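Local coordinates for protein cytosolic phospholipase A2 delta (Homo sapiens, PDB 5IZ5) that hydrolyses glycerophospholipids at the sn-2 position in a calcium-dependent manner, releasing a fatty acid, with a preference for linoleic acid, at residues K186-Y197 / Q201-F213. The protein carries 3 engineered substitutions. Residues are numbered along the deposited sequence; the frame is centred on the assembly and turned at random.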
loop_
_atom_site.group_PDB
_atom_site.type_symbol
_atom_site.label_atom_id
_atom_site.label_comp_id
_atom_site.label_asym_id
_atom_site.label_seq_id
_atom_site.Cartn_x
_atom_site.Cartn_y
_atom_site.Cartn_z
ATOM N N LYS B 186 -24.894 0.655 35.703
ATOM C CA LYS B 186 -24.464 -0.298 36.717
ATOM C C LYS B 186 -22.964 -0.122 37.001
ATOM O O LYS B 186 -22.423 0.993 36.942
ATOM C CB LYS B 186 -24.835 -1.740 36.285
ATOM C CG LYS B 186 -25.200 -2.686 37.438
ATOM C CD LYS B 186 -25.123 -4.167 37.054
ATOM C CE LYS B 186 -24.767 -5.036 38.257
ATOM N NZ LYS B 186 -24.735 -6.489 37.928
ATOM N N LEU B 187 -22.328 -1.215 37.394
ATOM C CA LEU B 187 -20.879 -1.315 37.484
ATOM C C LEU B 187 -20.225 -1.428 36.119
ATOM O O LEU B 187 -20.737 -2.105 35.225
ATOM C CB LEU B 187 -20.509 -2.563 38.281
ATOM C CG LEU B 187 -20.379 -2.565 39.805
ATOM C CD1 LEU B 187 -20.821 -1.242 40.406
ATOM C CD2 LEU B 187 -21.047 -3.769 40.457
ATOM N N GLU B 188 -19.078 -0.769 35.983
ATOM C CA GLU B 188 -18.230 -0.914 34.809
ATOM C C GLU B 188 -16.957 -1.683 35.179
ATOM O O GLU B 188 -16.199 -1.255 36.047
ATOM C CB GLU B 188 -17.877 0.462 34.247
ATOM C CG GLU B 188 -17.738 0.486 32.734
ATOM C CD GLU B 188 -17.326 1.843 32.195
ATOM O OE1 GLU B 188 -17.129 2.783 32.997
ATOM O OE2 GLU B 188 -17.198 1.968 30.957
ATOM N N LEU B 189 -16.742 -2.822 34.526
ATOM C CA LEU B 189 -15.512 -3.602 34.678
ATOM C C LEU B 189 -14.425 -3.042 33.768
ATOM O O LEU B 189 -14.642 -2.897 32.565
ATOM C CB LEU B 189 -15.763 -5.066 34.309
ATOM C CG LEU B 189 -14.543 -5.999 34.266
ATOM C CD1 LEU B 189 -13.922 -6.186 35.645
ATOM C CD2 LEU B 189 -14.928 -7.347 33.681
ATOM N N GLU B 190 -13.260 -2.739 34.334
ATOM C CA GLU B 190 -12.108 -2.288 33.545
ATOM C C GLU B 190 -10.973 -3.306 33.635
ATOM O O GLU B 190 -10.465 -3.570 34.729
ATOM C CB GLU B 190 -11.614 -0.919 34.014
ATOM C CG GLU B 190 -10.273 -0.509 33.410
ATOM C CD GLU B 190 -9.819 0.873 33.829
ATOM O OE1 GLU B 190 -10.288 1.863 33.234
ATOM O OE2 GLU B 190 -8.975 0.968 34.742
ATOM N N LEU B 191 -10.585 -3.854 32.481
ATOM C CA LEU B 191 -9.468 -4.794 32.369
ATOM C C LEU B 191 -8.310 -4.140 31.626
ATOM O O LEU B 191 -8.494 -3.593 30.534
ATOM C CB LEU B 191 -9.894 -6.047 31.611
ATOM C CG LEU B 191 -11.053 -6.845 32.197
ATOM C CD1 LEU B 191 -11.503 -7.909 31.211
ATOM C CD2 LEU B 191 -10.661 -7.477 33.525
ATOM N N VAL B 192 -7.122 -4.196 32.216
ATOM C CA VAL B 192 -5.937 -3.595 31.621
ATOM C C VAL B 192 -4.832 -4.629 31.525
ATOM O O VAL B 192 -4.534 -5.319 32.505
ATOM C CB VAL B 192 -5.422 -2.408 32.456
ATOM C CG1 VAL B 192 -4.279 -1.702 31.740
ATOM C CG2 VAL B 192 -6.548 -1.425 32.741
ATOM N N LEU B 193 -4.227 -4.725 30.341
ATOM C CA LEU B 193 -3.091 -5.602 30.111
ATOM C C LEU B 193 -2.064 -4.827 29.299
ATOM O O LEU B 193 -2.097 -4.829 28.061
ATOM C CB LEU B 193 -3.550 -6.883 29.404
ATOM C CG LEU B 193 -2.549 -7.971 28.979
ATOM C CD1 LEU B 193 -1.233 -7.942 29.734
ATOM C CD2 LEU B 193 -3.189 -9.351 29.063
ATOM N N LYS B 194 -1.161 -4.155 30.012
ATOM C CA LYS B 194 -0.143 -3.320 29.384
ATOM C C LYS B 194 0.734 -4.134 28.440
ATOM O O LYS B 194 1.253 -5.179 28.816
ATOM C CB LYS B 194 0.767 -2.666 30.423
ATOM C CG LYS B 194 0.411 -1.256 30.845
ATOM C CD LYS B 194 1.653 -0.629 31.476
ATOM C CE LYS B 194 1.954 0.753 30.916
ATOM N NZ LYS B 194 3.366 1.159 31.163
ATOM N N GLY B 195 0.913 -3.628 27.226
ATOM C CA GLY B 195 1.701 -4.309 26.207
ATOM C C GLY B 195 0.878 -5.149 25.250
ATOM O O GLY B 195 1.397 -5.607 24.239
ATOM N N SER B 196 -0.403 -5.350 25.550
ATOM C CA SER B 196 -1.296 -6.079 24.656
ATOM C C SER B 196 -1.771 -5.177 23.533
ATOM O O SER B 196 -1.678 -3.958 23.632
ATOM C CB SER B 196 -2.509 -6.610 25.421
ATOM O OG SER B 196 -3.346 -5.553 25.859
ATOM N N TYR B 197 -2.313 -5.791 22.486
ATOM C CA TYR B 197 -2.917 -5.057 21.373
ATOM C C TYR B 197 -4.119 -4.234 21.830
ATOM O O TYR B 197 -4.274 -3.075 21.442
ATOM C CB TYR B 197 -3.340 -6.035 20.265
ATOM C CG TYR B 197 -4.225 -5.444 19.179
ATOM C CD1 TYR B 197 -3.740 -4.482 18.298
ATOM C CD2 TYR B 197 -5.544 -5.857 19.029
ATOM C CE1 TYR B 197 -4.551 -3.949 17.307
ATOM C CE2 TYR B 197 -6.369 -5.330 18.047
ATOM C CZ TYR B 197 -5.866 -4.379 17.182
ATOM O OH TYR B 197 -6.685 -3.869 16.192
ATOM N N GLN B 201 -9.777 -2.778 28.130
ATOM C CA GLN B 201 -11.135 -3.097 27.723
ATOM C C GLN B 201 -12.082 -2.846 28.892
ATOM O O GLN B 201 -11.827 -3.282 30.020
ATOM C CB GLN B 201 -11.233 -4.545 27.247
ATOM C CG GLN B 201 -10.458 -4.807 25.963
ATOM C CD GLN B 201 -10.618 -6.228 25.451
ATOM O OE1 GLN B 201 -11.712 -6.638 25.071
ATOM N NE2 GLN B 201 -9.524 -6.983 25.426
ATOM N N THR B 202 -13.164 -2.124 28.616
ATOM C CA THR B 202 -14.151 -1.791 29.629
ATOM C C THR B 202 -15.514 -2.273 29.203
ATOM O O THR B 202 -15.777 -2.468 28.014
ATOM C CB THR B 202 -14.251 -0.280 29.861
ATOM O OG1 THR B 202 -14.798 0.346 28.695
ATOM C CG2 THR B 202 -12.887 0.306 30.169
ATOM N N SER B 203 -16.387 -2.451 30.185
ATOM C CA SER B 203 -17.735 -2.898 29.919
ATOM C C SER B 203 -18.607 -2.848 31.161
ATOM O O SER B 203 -18.136 -3.094 32.276
ATOM C CB SER B 203 -17.718 -4.330 29.414
ATOM O OG SER B 203 -19.001 -4.897 29.566
ATOM N N PHE B 204 -19.887 -2.556 30.951
ATOM C CA PHE B 204 -20.871 -2.656 32.016
ATOM C C PHE B 204 -21.202 -4.120 32.271
ATOM O O PHE B 204 -21.049 -4.966 31.394
ATOM C CB PHE B 204 -22.130 -1.862 31.671
ATOM C CG PHE B 204 -21.902 -0.380 31.619
ATOM C CD1 PHE B 204 -21.909 0.307 30.411
ATOM C CD2 PHE B 204 -21.660 0.328 32.785
ATOM C CE1 PHE B 204 -21.690 1.675 30.376
ATOM C CE2 PHE B 204 -21.438 1.693 32.757
ATOM C CZ PHE B 204 -21.453 2.369 31.550
ATOM N N LEU B 205 -21.630 -4.426 33.487
ATOM C CA LEU B 205 -21.993 -5.797 33.824
ATOM C C LEU B 205 -23.276 -6.177 33.101
ATOM O O LEU B 205 -24.198 -5.366 33.000
ATOM C CB LEU B 205 -22.149 -5.963 35.334
ATOM C CG LEU B 205 -20.882 -5.750 36.171
ATOM C CD1 LEU B 205 -21.175 -6.063 37.630
ATOM C CD2 LEU B 205 -19.727 -6.599 35.660
ATOM N N GLY B 206 -23.313 -7.404 32.583
ATOM C CA GLY B 206 -24.385 -7.853 31.691
ATOM C C GLY B 206 -24.122 -7.511 30.232
ATOM O O GLY B 206 -24.305 -8.344 29.341
ATOM N N THR B 207 -23.703 -6.271 29.989
ATOM C CA THR B 207 -23.416 -5.785 28.641
ATOM C C THR B 207 -22.178 -6.448 27.997
ATOM O O THR B 207 -22.123 -6.549 26.775
ATOM C CB THR B 207 -23.323 -4.245 28.656
ATOM O OG1 THR B 207 -24.603 -3.713 29.013
ATOM C CG2 THR B 207 -22.913 -3.646 27.316
ATOM N N ALA B 208 -21.209 -6.920 28.788
ATOM C CA ALA B 208 -20.093 -7.725 28.235
ATOM C C ALA B 208 -19.927 -9.060 28.948
ATOM O O ALA B 208 -19.872 -9.119 30.176
ATOM C CB ALA B 208 -18.780 -6.965 28.266
ATOM N N SER B 209 -19.821 -10.122 28.152
ATOM C CA SER B 209 -19.696 -11.487 28.659
ATOM C C SER B 209 -18.235 -11.976 28.716
ATOM O O SER B 209 -17.812 -12.577 29.712
ATOM C CB SER B 209 -20.536 -12.427 27.781
ATOM O OG SER B 209 -19.891 -12.726 26.549
ATOM N N ALA B 210 -17.474 -11.715 27.651
ATOM C CA ALA B 210 -16.129 -12.287 27.480
ATOM C C ALA B 210 -15.142 -11.286 26.879
ATOM O O ALA B 210 -15.539 -10.348 26.189
ATOM C CB ALA B 210 -16.204 -13.528 26.601
ATOM N N PHE B 211 -13.854 -11.505 27.146
ATOM C CA PHE B 211 -12.788 -10.638 26.645
ATOM C C PHE B 211 -11.572 -11.446 26.214
ATOM O O PHE B 211 -11.225 -12.448 26.841
ATOM C CB PHE B 211 -12.337 -9.655 27.722
ATOM C CG PHE B 211 -13.455 -8.874 28.335
ATOM C CD1 PHE B 211 -13.805 -7.631 27.834
ATOM C CD2 PHE B 211 -14.166 -9.387 29.413
ATOM C CE1 PHE B 211 -14.845 -6.910 28.396
ATOM C CE2 PHE B 211 -15.207 -8.674 29.976
ATOM C CZ PHE B 211 -15.548 -7.432 29.470
ATOM N N ARG B 212 -10.921 -10.985 25.151
ATOM C CA ARG B 212 -9.687 -11.585 24.673
ATOM C C ARG B 212 -8.617 -10.509 24.585
ATOM O O ARG B 212 -8.862 -9.434 24.038
ATOM C CB ARG B 212 -9.923 -12.216 23.294
ATOM C CG ARG B 212 -8.656 -12.628 22.531
ATOM C CD ARG B 212 -8.323 -14.090 22.678
ATOM N NE ARG B 212 -9.361 -14.925 22.101
ATOM C CZ ARG B 212 -9.337 -16.252 22.152
ATOM N NH1 ARG B 212 -8.327 -16.894 22.740
ATOM N NH2 ARG B 212 -10.325 -16.942 21.610
ATOM N N PHE B 213 -7.438 -10.801 25.132
ATOM C CA PHE B 213 -6.263 -9.965 24.941
ATOM C C PHE B 213 -5.207 -10.743 24.169
ATOM O O PHE B 213 -4.973 -11.927 24.437
ATOM C CB PHE B 213 -5.663 -9.534 26.276
ATOM C CG PHE B 213 -6.509 -8.555 27.043
ATOM C CD1 PHE B 213 -6.262 -7.188 26.973
ATOM C CD2 PHE B 213 -7.531 -9.002 27.860
ATOM C CE1 PHE B 213 -7.029 -6.283 27.695
ATOM C CE2 PHE B 213 -8.302 -8.105 28.585
ATOM C CZ PHE B 213 -8.051 -6.744 28.503
#
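K186 lays the end of its chain across L205, NZ coming 3.6 Å from L205 CD1. L187 follows alongside the same leucine, while its carbonyl O takes the L205 N-H at 3.0 Å from N. At E188 the carboxylate stacks on the F204 ring, planes 12° apart, and CG makes a CH-pi contact 4.1 Å from the ring centroid. L189 and L191 each trade two backbone hydrogen bonds, with S203 and Q201 respectively, making 188-193 and 201-204 an antiparallel hairpin at the edge of one sheet, consistent with a second C2-type beta sandwich. Strand 210-213 belongs to the facing sheet; L189, L191 and L193 are buried, turned toward its F211 and F213. A chi1 of -59° sets CG of L191 anti to the carbonyl carbon, and from there CD1 reaches over one face of F211, 3.8 Å from the centroid. L191 CB meets the F213 edge, 3.7 Å from CZ. L193 slides past F213, CD2 nearing F213 CB. Closing the type II turn L193-S196, S196 OG donates to L193 O and itself lies at the F213 ring edge. Q201 NE2 lies 3.3 Å above the centre of F213 while donating a hydrogen bond to R212 O; an alanine replacing F213 would probably open a gap beside L191 and L193 and leave this amide without its aromatic floor.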